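STU0660 (PDB 3ZTH) is a large Csn2-type Cas protein that probably binds DNA in CRISPR-mediated bacterial immunity and carries bound magnesium ions. Local coordinates at residues L244-E249 with Y265-M270; R306-S311 with F327-R332; V5-K10 with N28-Y33; F269-V274 with P284-F289. All blocks are in the same frame, centred on the assembly; numbering follows the deposited sequence.

Interaction 3 comes first along the chain, then interaction 1; interaction 4 begins on the stretch where interaction 1 ends, and interaction 2 is last. Interactions 1 and 4, centres about 9 Å apart, share helix 267-277: its first turn meets the loop 244-249, and the next residues pack on helix 286-296, with an E268-R286 salt bridge joining the two. Interaction 2 lies about 19 Å from interaction 4 between centres and joins the loops at both ends of helix 312-324. Interaction 3, its centre about 25 Å from those of interactions 1 and 2, belongs to helix 28-43, which follows sheet strand 20-24. Interactions 2 and 3 both touch the second subunit, tying these regions to the assembly.

Interaction 1 of 4, residues L244-E249 with Y265-M270; sequences LKIDEE and YDVEFM
The carboxylate of E248 takes a hydrogen bond from the first turn of helix 267-277: E268 N donates to E248 OE2 at 3.0 Å, with an angle of 144° at the hydrogen. The N-H arrives from above the carboxylate plane, 36° out of it. A bend at chi2 (-57°) turns the E248 chain back, bringing its end across V267 and E268 although its CB does not point straight at the helix. The other oxygen, E248 OE1, lies 3.5 Å from V267 N. V267 CB lies against one face of the carboxylate, and E268 CB lies beside OE2, close to its plane. D266 occupies the N-cap position, but its own side chain makes no capping bond; its carbonyl instead receives M270 N.

V267 and I246 supply the apolar part. In V267, CG1 is anti to the backbone N, which leaves CG2 to face the loop, 3.6 Å from D247 O and 4.1 Å from I246 CG2. I246 itself is buried, and its backbone N and O are bonded to E294 and R290 of helix 286-296. D247 turns away and uses OD1 for N250 N.

Negative charge gathers here: E248 OE1 and D266 OD1 are 4.2 Å apart. D266 has a long, weak ion pair with R252, and E268 a salt bridge to R286. These arginines, with the positive end of the helix dipole, probably offset the crowding of acids, so that an exposed glutamate from a loop can lie against the helix start.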
# COMPACT_ATOMS: atom_id res chain seq x y z
N LEU A 244 -39.67 -25.52 0.70
CA LEU A 244 -40.49 -24.71 -0.20
C LEU A 244 -41.86 -24.49 0.43
O LEU A 244 -42.52 -25.44 0.86
CB LEU A 244 -40.64 -25.44 -1.53
CG LEU A 244 -41.48 -24.76 -2.61
CD1 LEU A 244 -40.83 -23.44 -3.02
CD2 LEU A 244 -41.62 -25.71 -3.80
N LYS A 245 -42.30 -23.23 0.51
CA LYS A 245 -43.61 -22.90 1.09
C LYS A 245 -44.52 -22.38 -0.01
O LYS A 245 -44.19 -21.40 -0.68
CB LYS A 245 -43.47 -21.82 2.17
CG LYS A 245 -42.54 -22.17 3.32
CD LYS A 245 -43.02 -23.42 4.07
CE LYS A 245 -41.99 -23.87 5.10
NZ LYS A 245 -42.39 -25.12 5.81
N ILE A 246 -45.67 -23.02 -0.20
CA ILE A 246 -46.62 -22.60 -1.22
C ILE A 246 -47.96 -22.17 -0.62
O ILE A 246 -48.55 -22.90 0.17
CB ILE A 246 -46.89 -23.73 -2.24
CG1 ILE A 246 -45.62 -24.00 -3.07
CG2 ILE A 246 -48.05 -23.36 -3.15
CD1 ILE A 246 -45.79 -25.09 -4.10
N ASP A 247 -48.42 -20.98 -1.00
CA ASP A 247 -49.72 -20.47 -0.56
C ASP A 247 -50.31 -19.64 -1.70
O ASP A 247 -49.65 -19.45 -2.73
CB ASP A 247 -49.62 -19.63 0.72
CG ASP A 247 -48.77 -18.38 0.56
OD1 ASP A 247 -48.93 -17.66 -0.45
OD2 ASP A 247 -47.93 -18.10 1.45
N GLU A 248 -51.53 -19.15 -1.54
CA GLU A 248 -52.18 -18.36 -2.58
C GLU A 248 -51.41 -17.11 -3.00
O GLU A 248 -51.39 -16.75 -4.18
CB GLU A 248 -53.60 -17.94 -2.16
CG GLU A 248 -54.70 -18.89 -2.63
CD GLU A 248 -54.73 -19.10 -4.16
OE1 GLU A 248 -53.83 -18.59 -4.87
OE2 GLU A 248 -55.67 -19.78 -4.64
N GLU A 249 -50.77 -16.45 -2.05
CA GLU A 249 -50.03 -15.23 -2.33
C GLU A 249 -48.72 -15.38 -3.09
O GLU A 249 -48.49 -14.67 -4.06
CB GLU A 249 -49.77 -14.47 -1.03
CG GLU A 249 -51.04 -14.19 -0.25
CD GLU A 249 -52.15 -13.66 -1.14
OE1 GLU A 249 -51.96 -12.58 -1.75
OE2 GLU A 249 -53.22 -14.31 -1.23
N TYR A 265 -48.68 -21.33 -11.25
CA TYR A 265 -49.87 -20.51 -11.47
C TYR A 265 -50.49 -20.31 -10.09
O TYR A 265 -49.88 -20.66 -9.07
CB TYR A 265 -50.88 -21.24 -12.36
CG TYR A 265 -50.39 -21.65 -13.73
CD1 TYR A 265 -50.05 -20.69 -14.70
CD2 TYR A 265 -50.33 -22.99 -14.08
CE1 TYR A 265 -49.67 -21.07 -15.99
CE2 TYR A 265 -49.95 -23.39 -15.37
CZ TYR A 265 -49.63 -22.43 -16.32
OH TYR A 265 -49.29 -22.84 -17.59
N ASP A 266 -51.70 -19.75 -10.04
CA ASP A 266 -52.39 -19.58 -8.77
C ASP A 266 -52.78 -20.98 -8.32
O ASP A 266 -53.04 -21.86 -9.15
CB ASP A 266 -53.65 -18.73 -8.93
CG ASP A 266 -53.34 -17.28 -9.24
OD1 ASP A 266 -52.70 -16.60 -8.40
OD2 ASP A 266 -53.73 -16.81 -10.33
N VAL A 267 -52.80 -21.19 -7.01
CA VAL A 267 -53.13 -22.48 -6.42
C VAL A 267 -54.55 -22.97 -6.75
O VAL A 267 -54.74 -24.12 -7.13
CB VAL A 267 -52.96 -22.44 -4.88
CG1 VAL A 267 -53.14 -23.83 -4.29
CG2 VAL A 267 -51.59 -21.88 -4.54
N GLU A 268 -55.54 -22.10 -6.60
CA GLU A 268 -56.91 -22.50 -6.91
C GLU A 268 -57.02 -22.89 -8.38
O GLU A 268 -57.71 -23.85 -8.74
CB GLU A 268 -57.89 -21.37 -6.58
CG GLU A 268 -59.36 -21.75 -6.75
CD GLU A 268 -59.73 -23.04 -6.01
OE1 GLU A 268 -59.18 -23.28 -4.91
OE2 GLU A 268 -60.59 -23.80 -6.52
N PHE A 269 -56.35 -22.14 -9.24
CA PHE A 269 -56.37 -22.43 -10.66
C PHE A 269 -55.86 -23.86 -10.89
O PHE A 269 -56.52 -24.66 -11.54
CB PHE A 269 -55.49 -21.42 -11.42
CG PHE A 269 -55.36 -21.73 -12.89
CD1 PHE A 269 -56.32 -21.30 -13.79
CD2 PHE A 269 -54.28 -22.48 -13.36
CE1 PHE A 269 -56.22 -21.61 -15.15
CE2 PHE A 269 -54.16 -22.80 -14.71
CZ PHE A 269 -55.14 -22.37 -15.61
N MSE A 270 -54.68 -24.16 -10.35
CA MSE A 270 -54.09 -25.48 -10.52
C MSE A 270 -54.88 -26.60 -9.87
O MSE A 270 -54.93 -27.72 -10.39
CB MSE A 270 -52.66 -25.48 -9.98
CG MSE A 270 -51.76 -24.50 -10.70
SE MSE A 270 -49.92 -24.68 -10.13
CE MSE A 270 -50.03 -23.74 -8.45

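Interaction 2 of 4, residues R306-S311 with F327-R332; sequences RQPSLS and FSYRIR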
# COMPACT_ATOMS: atom_id res chain seq x y z
N ARG A 306 -33.28 -41.39 -12.52
CA ARG A 306 -33.76 -42.21 -11.42
C ARG A 306 -35.09 -41.64 -10.95
O ARG A 306 -35.18 -40.44 -10.70
CB ARG A 306 -32.78 -42.17 -10.25
CG ARG A 306 -31.39 -42.72 -10.54
CD ARG A 306 -30.47 -42.51 -9.35
NE ARG A 306 -29.30 -43.38 -9.40
CZ ARG A 306 -28.35 -43.42 -8.47
NH1 ARG A 306 -28.41 -42.62 -7.41
NH2 ARG A 306 -27.33 -44.26 -8.60
N GLN A 307 -36.11 -42.48 -10.84
CA GLN A 307 -37.41 -42.02 -10.38
C GLN A 307 -37.35 -41.62 -8.92
O GLN A 307 -36.95 -42.41 -8.08
CB GLN A 307 -38.45 -43.12 -10.49
CG GLN A 307 -39.03 -43.29 -11.86
CD GLN A 307 -40.38 -43.96 -11.80
OE1 GLN A 307 -41.04 -44.14 -12.83
NE2 GLN A 307 -40.81 -44.33 -10.59
N PRO A 308 -37.75 -40.38 -8.60
CA PRO A 308 -37.70 -39.97 -7.20
C PRO A 308 -38.70 -40.80 -6.41
O PRO A 308 -39.75 -41.18 -6.93
CB PRO A 308 -38.07 -38.49 -7.25
CG PRO A 308 -39.00 -38.43 -8.42
CD PRO A 308 -38.30 -39.30 -9.44
N SER A 309 -38.34 -41.12 -5.17
CA SER A 309 -39.20 -41.91 -4.30
C SER A 309 -40.34 -41.01 -3.84
O SER A 309 -40.11 -39.98 -3.19
CB SER A 309 -38.41 -42.43 -3.10
OG SER A 309 -39.18 -43.34 -2.33
N LEU A 310 -41.56 -41.39 -4.20
CA LEU A 310 -42.72 -40.61 -3.83
C LEU A 310 -43.91 -41.50 -3.53
O LEU A 310 -43.95 -42.66 -3.93
CB LEU A 310 -43.11 -39.66 -4.97
CG LEU A 310 -42.10 -38.61 -5.43
CD1 LEU A 310 -42.65 -37.88 -6.66
CD2 LEU A 310 -41.82 -37.64 -4.30
N SER A 311 -44.88 -40.94 -2.80
CA SER A 311 -46.09 -41.66 -2.47
C SER A 311 -46.89 -41.78 -3.76
O SER A 311 -46.66 -41.05 -4.72
CB SER A 311 -46.92 -40.89 -1.43
OG SER A 311 -47.48 -39.71 -2.00
N PHE A 327 -44.99 -30.98 -20.28
CA PHE A 327 -43.71 -31.66 -20.13
C PHE A 327 -44.05 -33.14 -20.12
O PHE A 327 -44.96 -33.58 -19.41
CB PHE A 327 -43.03 -31.26 -18.82
CG PHE A 327 -41.57 -31.61 -18.79
CD1 PHE A 327 -40.65 -30.86 -19.51
CD2 PHE A 327 -41.11 -32.70 -18.05
CE1 PHE A 327 -39.30 -31.19 -19.50
CE2 PHE A 327 -39.76 -33.03 -18.04
CZ PHE A 327 -38.86 -32.28 -18.77
N SER A 328 -43.30 -33.92 -20.91
CA SER A 328 -43.54 -35.36 -21.06
C SER A 328 -43.14 -36.34 -19.95
O SER A 328 -43.66 -37.45 -19.90
CB SER A 328 -42.89 -35.83 -22.37
OG SER A 328 -41.48 -35.70 -22.30
N TYR A 329 -42.22 -35.96 -19.07
CA TYR A 329 -41.81 -36.90 -18.03
C TYR A 329 -42.96 -37.48 -17.20
O TYR A 329 -43.92 -36.77 -16.87
CB TYR A 329 -40.81 -36.27 -17.07
CG TYR A 329 -40.31 -37.26 -16.05
CD1 TYR A 329 -39.35 -38.21 -16.40
CD2 TYR A 329 -40.84 -37.29 -14.76
CE1 TYR A 329 -38.92 -39.17 -15.49
CE2 TYR A 329 -40.42 -38.25 -13.83
CZ TYR A 329 -39.46 -39.18 -14.21
OH TYR A 329 -39.03 -40.12 -13.30
N ARG A 330 -42.86 -38.76 -16.87
CA ARG A 330 -43.88 -39.42 -16.08
C ARG A 330 -43.30 -40.49 -15.17
O ARG A 330 -42.47 -41.30 -15.58
CB ARG A 330 -44.93 -40.09 -16.97
CG ARG A 330 -45.74 -39.16 -17.85
CD ARG A 330 -46.86 -38.47 -17.10
NE ARG A 330 -47.63 -37.62 -18.01
CZ ARG A 330 -47.14 -36.53 -18.61
NH1 ARG A 330 -45.89 -36.16 -18.39
NH2 ARG A 330 -47.90 -35.83 -19.43
N ILE A 331 -43.75 -40.48 -13.92
CA ILE A 331 -43.33 -41.49 -12.96
C ILE A 331 -44.16 -42.72 -13.35
O ILE A 331 -45.37 -42.62 -13.49
CB ILE A 331 -43.65 -41.02 -11.53
CG1 ILE A 331 -42.65 -39.95 -11.11
CG2 ILE A 331 -43.65 -42.21 -10.57
CD1 ILE A 331 -43.02 -39.23 -9.84
N ARG A 332 -43.50 -43.85 -13.56
CA ARG A 332 -44.21 -45.07 -13.93
C ARG A 332 -44.51 -45.94 -12.71
O ARG A 332 -43.69 -46.05 -11.79
CB ARG A 332 -43.42 -45.89 -14.96
CG ARG A 332 -43.59 -45.46 -16.42
CD ARG A 332 -42.72 -44.27 -16.80
NE ARG A 332 -42.78 -43.98 -18.24
CZ ARG A 332 -42.18 -42.96 -18.84
NH1 ARG A 332 -41.45 -42.09 -18.14
NH2 ARG A 332 -42.29 -42.80 -20.15
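One hydrogen bond joins the two loops: R332 N donates to Q307 OE1 at 2.6 Å and 161°, tilted 29° from the carbonyl plane. The Q307 chain, extended beyond CG, carries its amide past I331 at a slant to reach this N-H, and NE2 rests 3.5 Å from I331 CG2.

Apolar contacts lie beside it. L310 CD1 meets I331 CD1 at 3.5 Å, the two side chains at about a right angle, and P308 CG touches the same methyl more loosely. Y329 comes from the other loop with its hydroxyl against aliphatic carbon: OH is 3.5 Å from Q307 CG and 4.0 Å from P308 CD. The P308 side chain lies about 9 Å from a bound magnesium ion.

Inside 327-332 the R330 guanidinium ties the loop to itself. Its NH1 donates to F327 O at 2.9 Å, on a lone pair, and to Y329 O from above the carbonyl plane; both acceptors lie in the guanidinium plane. Helix 312-324, which links the loops, accepts a hydrogen bond from I331 N at N319 OD1. S309 OG is hydrogen-bonded to S311 and D314 of the second subunit.

Y329 OH is buried here with no polar partner in the model, so that ring is held by packing, while the Q307 bond is the one directional link between the loops.

Interaction 3 of 4, residues V5-K10 with N28-Y33; sequences VQHPYK and NELKYY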
# COMPACT_ATOMS: atom_id res chain seq x y z
N VAL A 5 -33.18 -12.56 -17.11
CA VAL A 5 -31.74 -12.62 -16.93
C VAL A 5 -30.98 -13.12 -18.13
O VAL A 5 -31.30 -14.17 -18.70
CB VAL A 5 -31.39 -13.52 -15.71
CG1 VAL A 5 -29.89 -13.44 -15.42
CG2 VAL A 5 -32.20 -13.08 -14.50
N GLN A 6 -29.95 -12.38 -18.49
CA GLN A 6 -29.13 -12.73 -19.62
C GLN A 6 -28.36 -14.03 -19.43
O GLN A 6 -27.75 -14.28 -18.39
CB GLN A 6 -28.15 -11.61 -19.92
CG GLN A 6 -27.63 -11.63 -21.34
CD GLN A 6 -26.89 -10.37 -21.69
OE1 GLN A 6 -27.32 -9.26 -21.33
NE2 GLN A 6 -25.77 -10.51 -22.40
N HIS A 7 -28.40 -14.86 -20.47
CA HIS A 7 -27.73 -16.15 -20.48
C HIS A 7 -26.67 -16.07 -21.58
O HIS A 7 -26.94 -15.58 -22.67
CB HIS A 7 -28.73 -17.25 -20.82
CG HIS A 7 -28.16 -18.63 -20.72
ND1 HIS A 7 -28.12 -19.34 -19.55
CD2 HIS A 7 -27.60 -19.42 -21.66
CE1 HIS A 7 -27.57 -20.52 -19.77
NE2 HIS A 7 -27.24 -20.60 -21.04
N PRO A 8 -25.46 -16.58 -21.32
CA PRO A 8 -24.40 -16.54 -22.32
C PRO A 8 -24.73 -17.02 -23.75
O PRO A 8 -24.23 -16.44 -24.71
CB PRO A 8 -23.27 -17.35 -21.67
CG PRO A 8 -23.99 -18.27 -20.74
CD PRO A 8 -25.04 -17.35 -20.14
N TYR A 9 -25.55 -18.05 -23.91
CA TYR A 9 -25.84 -18.48 -25.28
C TYR A 9 -27.28 -18.87 -25.61
O TYR A 9 -27.57 -19.27 -26.74
CB TYR A 9 -24.88 -19.60 -25.71
CG TYR A 9 -24.23 -20.37 -24.58
CD1 TYR A 9 -24.96 -21.25 -23.77
CD2 TYR A 9 -22.86 -20.24 -24.33
CE1 TYR A 9 -24.34 -21.98 -22.74
CE2 TYR A 9 -22.23 -20.96 -23.30
CZ TYR A 9 -22.97 -21.83 -22.51
OH TYR A 9 -22.34 -22.54 -21.51
N LYS A 10 -28.17 -18.75 -24.64
CA LYS A 10 -29.57 -19.09 -24.86
C LYS A 10 -30.49 -17.93 -24.53
O LYS A 10 -30.03 -16.83 -24.19
CB LYS A 10 -29.95 -20.30 -24.01
CG LYS A 10 -29.17 -21.56 -24.32
CD LYS A 10 -29.73 -22.72 -23.52
CE LYS A 10 -29.15 -24.05 -23.96
NZ LYS A 10 -29.83 -25.18 -23.25
N ASN A 28 -29.50 -27.49 -10.99
CA ASN A 28 -28.67 -26.76 -10.05
C ASN A 28 -27.67 -25.78 -10.66
O ASN A 28 -27.49 -24.68 -10.16
CB ASN A 28 -27.95 -27.75 -9.13
CG ASN A 28 -28.92 -28.45 -8.18
OD1 ASN A 28 -30.10 -28.11 -8.14
ND2 ASN A 28 -28.42 -29.42 -7.42
N GLU A 29 -27.04 -26.18 -11.76
CA GLU A 29 -26.08 -25.31 -12.42
C GLU A 29 -26.76 -24.02 -12.88
O GLU A 29 -26.25 -22.92 -12.66
CB GLU A 29 -25.46 -26.03 -13.62
CG GLU A 29 -24.92 -27.41 -13.25
CD GLU A 29 -25.93 -28.54 -13.46
OE1 GLU A 29 -27.08 -28.46 -12.97
OE2 GLU A 29 -25.56 -29.54 -14.12
N LEU A 30 -27.93 -24.16 -13.49
CA LEU A 30 -28.64 -22.99 -13.96
C LEU A 30 -29.04 -22.11 -12.78
O LEU A 30 -28.93 -20.88 -12.85
CB LEU A 30 -29.88 -23.40 -14.77
CG LEU A 30 -30.77 -22.25 -15.25
CD1 LEU A 30 -30.03 -21.39 -16.26
CD2 LEU A 30 -32.03 -22.82 -15.87
N LYS A 31 -29.49 -22.73 -11.69
CA LYS A 31 -29.88 -21.97 -10.50
C LYS A 31 -28.67 -21.19 -10.02
O LYS A 31 -28.76 -20.01 -9.69
CB LYS A 31 -30.37 -22.90 -9.37
CG LYS A 31 -31.71 -23.58 -9.66
CD LYS A 31 -32.36 -24.22 -8.43
CE LYS A 31 -31.64 -25.48 -7.99
NZ LYS A 31 -32.37 -26.13 -6.88
N TYR A 32 -27.52 -21.86 -10.01
CA TYR A 32 -26.30 -21.23 -9.55
C TYR A 32 -25.91 -20.06 -10.44
O TYR A 32 -25.51 -19.01 -9.94
CB TYR A 32 -25.16 -22.24 -9.49
CG TYR A 32 -23.95 -21.70 -8.76
CD1 TYR A 32 -23.85 -21.81 -7.37
CD2 TYR A 32 -22.93 -21.05 -9.44
CE1 TYR A 32 -22.77 -21.29 -6.69
CE2 TYR A 32 -21.83 -20.53 -8.77
CZ TYR A 32 -21.76 -20.65 -7.38
OH TYR A 32 -20.67 -20.15 -6.69
N TYR A 33 -26.01 -20.26 -11.75
CA TYR A 33 -25.67 -19.22 -12.70
C TYR A 33 -26.59 -18.02 -12.49
O TYR A 33 -26.14 -16.88 -12.51
CB TYR A 33 -25.84 -19.73 -14.13
CG TYR A 33 -25.74 -18.63 -15.14
CD1 TYR A 33 -24.50 -18.14 -15.54
CD2 TYR A 33 -26.88 -18.03 -15.66
CE1 TYR A 33 -24.39 -17.06 -16.43
CE2 TYR A 33 -26.79 -16.95 -16.55
CZ TYR A 33 -25.54 -16.47 -16.93
OH TYR A 33 -25.45 -15.42 -17.81
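Y33 reaches out of helix 28-43 to the loop 5-10 and ends on a backbone carbonyl: Y33 OH donates to Q6 O at 2.6 Å. The carbonyl oxygen lies at the edge of the phenol ring, near its plane, while the hydroxyl is tilted from the carbonyl plane. With CG anti to the backbone N (chi1 170°), the ring is directed straight at the loop, and its second torsion turns one of its faces to H7.

H7 adopts a similar extended form, chi1 -174°, and presents an edge of its imidazole to that face. The pair is T-shaped, centroids 5.4 Å apart and planes at 67°, with H7 ND1 4.1 Å from Y33 CE2. L30, one turn earlier on the helix, sends CD1 to the same nitrogen at 4.3 Å. H7 ND1 is buried by this contact and has no polar partner in the model.

P8 closes the group from the loop side. Its CD lies 3.4 Å from Y33 CZ and also sits over the rim of one H7 face, so the proline touches both rings. Q6, whose carbonyl is used by Y33, sends its amide oxygen elsewhere, to T61 N. I13 and F55 pack on Y33, and W174 of the second subunit meets its ring.

Helix 28-43 follows strand 20-24 of the central sheet, and the turn between them holds Q26, a magnesium ligand. This strand-loop-helix unit is consistent with the P-loop NTPase clan; here the helix is braced against the loop between strands 2-5 and 13-16.

Interaction 4 of 4, residues F269-V274 with P284-F289; sequences FMYERV and PTREGF
Y271 bonds to the loop just before helix 286-296: its OH donates to P284 O at 2.7 Å, nearly along the C=O axis.

Around the same ring are CH-pi and aromatic contacts. R286 lays its CG over one face, 3.9 Å from the Y271 centroid and almost exactly on the ring normal. A bend at chi3 then folds the guanidinium back over the phenol, its plane 39° from the ring's and Y271 CE2 beneath its centre; its NH1 goes on to E268. The edge of Y271 points to the face of F289 in an offset edge-to-face pair, centroids 5.4 Å apart and planes at 70°. Y271 CA also sits over the F289 face. Both rings have CG anti to the backbone N (chi1 179° for Y271), which sends each toward the other helix.

Aliphatic packing completes the interface: V274 CG2 touches F289 CE1 at 3.8 Å, and M270 CB lies 4.0 Å from F289 CZ.

Helices 267-277 and 286-296 are thus joined across a short connection, with Y271 and F289 between them; V274 also packs on I317, I320 and L321, bringing helix 312-324 against the same pair.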
# COMPACT_ATOMS: atom_id res chain seq x y z
N PHE A 269 -56.35 -22.14 -9.24
CA PHE A 269 -56.37 -22.43 -10.66
C PHE A 269 -55.86 -23.86 -10.89
O PHE A 269 -56.52 -24.66 -11.54
CB PHE A 269 -55.49 -21.42 -11.42
CG PHE A 269 -55.36 -21.73 -12.89
CD1 PHE A 269 -56.32 -21.30 -13.79
CD2 PHE A 269 -54.28 -22.48 -13.36
CE1 PHE A 269 -56.22 -21.61 -15.15
CE2 PHE A 269 -54.16 -22.80 -14.71
CZ PHE A 269 -55.14 -22.37 -15.61
N MSE A 270 -54.68 -24.16 -10.35
CA MSE A 270 -54.09 -25.48 -10.52
C MSE A 270 -54.88 -26.60 -9.87
O MSE A 270 -54.93 -27.72 -10.39
CB MSE A 270 -52.66 -25.48 -9.98
CG MSE A 270 -51.76 -24.50 -10.70
SE MSE A 270 -49.92 -24.68 -10.13
CE MSE A 270 -50.03 -23.74 -8.45
N TYR A 271 -55.49 -26.31 -8.73
CA TYR A 271 -56.28 -27.32 -8.05
C TYR A 271 -57.39 -27.79 -8.98
O TYR A 271 -57.57 -29.00 -9.19
CB TYR A 271 -56.89 -26.76 -6.78
CG TYR A 271 -57.74 -27.76 -6.02
CD1 TYR A 271 -57.14 -28.75 -5.23
CD2 TYR A 271 -59.12 -27.72 -6.10
CE1 TYR A 271 -57.91 -29.67 -4.54
CE2 TYR A 271 -59.91 -28.64 -5.41
CZ TYR A 271 -59.30 -29.61 -4.63
OH TYR A 271 -60.07 -30.53 -3.95
N GLU A 272 -58.14 -26.84 -9.53
CA GLU A 272 -59.24 -27.18 -10.42
C GLU A 272 -58.78 -27.96 -11.65
O GLU A 272 -59.39 -28.96 -12.01
CB GLU A 272 -60.01 -25.92 -10.81
CG GLU A 272 -61.01 -25.49 -9.73
CD GLU A 272 -61.49 -24.05 -9.87
OE1 GLU A 272 -61.78 -23.62 -11.01
OE2 GLU A 272 -61.58 -23.36 -8.83
N ARG A 273 -57.70 -27.50 -12.28
CA ARG A 273 -57.15 -28.18 -13.46
C ARG A 273 -56.79 -29.61 -13.10
O ARG A 273 -57.25 -30.55 -13.75
CB ARG A 273 -55.89 -27.47 -13.97
CG ARG A 273 -56.13 -26.15 -14.69
CD ARG A 273 -57.02 -26.34 -15.91
NE ARG A 273 -56.99 -25.20 -16.82
CZ ARG A 273 -55.92 -24.84 -17.54
NH1 ARG A 273 -54.79 -25.52 -17.45
NH2 ARG A 273 -55.99 -23.79 -18.35
N VAL A 274 -55.96 -29.77 -12.07
CA VAL A 274 -55.52 -31.09 -11.63
C VAL A 274 -56.72 -31.97 -11.30
O VAL A 274 -56.78 -33.12 -11.72
CB VAL A 274 -54.59 -30.97 -10.40
CG1 VAL A 274 -54.22 -32.35 -9.88
CG2 VAL A 274 -53.35 -30.20 -10.77
N PRO A 284 -58.21 -35.00 -3.83
CA PRO A 284 -57.53 -34.63 -2.59
C PRO A 284 -58.11 -33.31 -2.10
O PRO A 284 -58.67 -32.54 -2.88
CB PRO A 284 -56.07 -34.49 -3.02
CG PRO A 284 -55.97 -35.43 -4.19
CD PRO A 284 -57.25 -35.14 -4.94
N THR A 285 -57.99 -33.05 -0.81
CA THR A 285 -58.48 -31.81 -0.25
C THR A 285 -57.58 -30.69 -0.77
O THR A 285 -56.46 -30.93 -1.25
CB THR A 285 -58.41 -31.83 1.30
OG1 THR A 285 -58.81 -30.56 1.81
CG2 THR A 285 -56.99 -32.09 1.77
N ARG A 286 -58.06 -29.46 -0.69
CA ARG A 286 -57.27 -28.33 -1.15
C ARG A 286 -55.94 -28.27 -0.40
O ARG A 286 -54.92 -27.90 -0.96
CB ARG A 286 -58.06 -27.04 -0.97
CG ARG A 286 -58.35 -26.34 -2.27
CD ARG A 286 -59.54 -25.42 -2.14
NE ARG A 286 -60.77 -26.16 -2.34
CZ ARG A 286 -61.50 -26.12 -3.44
NH1 ARG A 286 -61.12 -25.37 -4.47
NH2 ARG A 286 -62.60 -26.86 -3.53
N GLU A 287 -55.97 -28.64 0.88
CA GLU A 287 -54.76 -28.63 1.68
C GLU A 287 -53.87 -29.81 1.30
O GLU A 287 -52.66 -29.68 1.21
CB GLU A 287 -55.11 -28.69 3.17
CG GLU A 287 -53.91 -28.74 4.09
CD GLU A 287 -52.97 -27.55 3.89
OE1 GLU A 287 -53.28 -26.66 3.07
OE2 GLU A 287 -51.92 -27.51 4.56
N GLY A 288 -54.48 -30.98 1.09
CA GLY A 288 -53.72 -32.15 0.70
C GLY A 288 -53.06 -31.90 -0.64
O GLY A 288 -51.96 -32.38 -0.92
N PHE A 289 -53.74 -31.14 -1.49
CA PHE A 289 -53.20 -30.82 -2.79
C PHE A 289 -52.04 -29.85 -2.64
O PHE A 289 -50.99 -30.02 -3.24
CB PHE A 289 -54.27 -30.18 -3.67
CG PHE A 289 -53.73 -29.56 -4.92
CD1 PHE A 289 -53.21 -30.37 -5.93
CD2 PHE A 289 -53.67 -28.18 -5.06
CE1 PHE A 289 -52.63 -29.80 -7.07
CE2 PHE A 289 -53.10 -27.61 -6.20
CZ PHE A 289 -52.58 -28.42 -7.20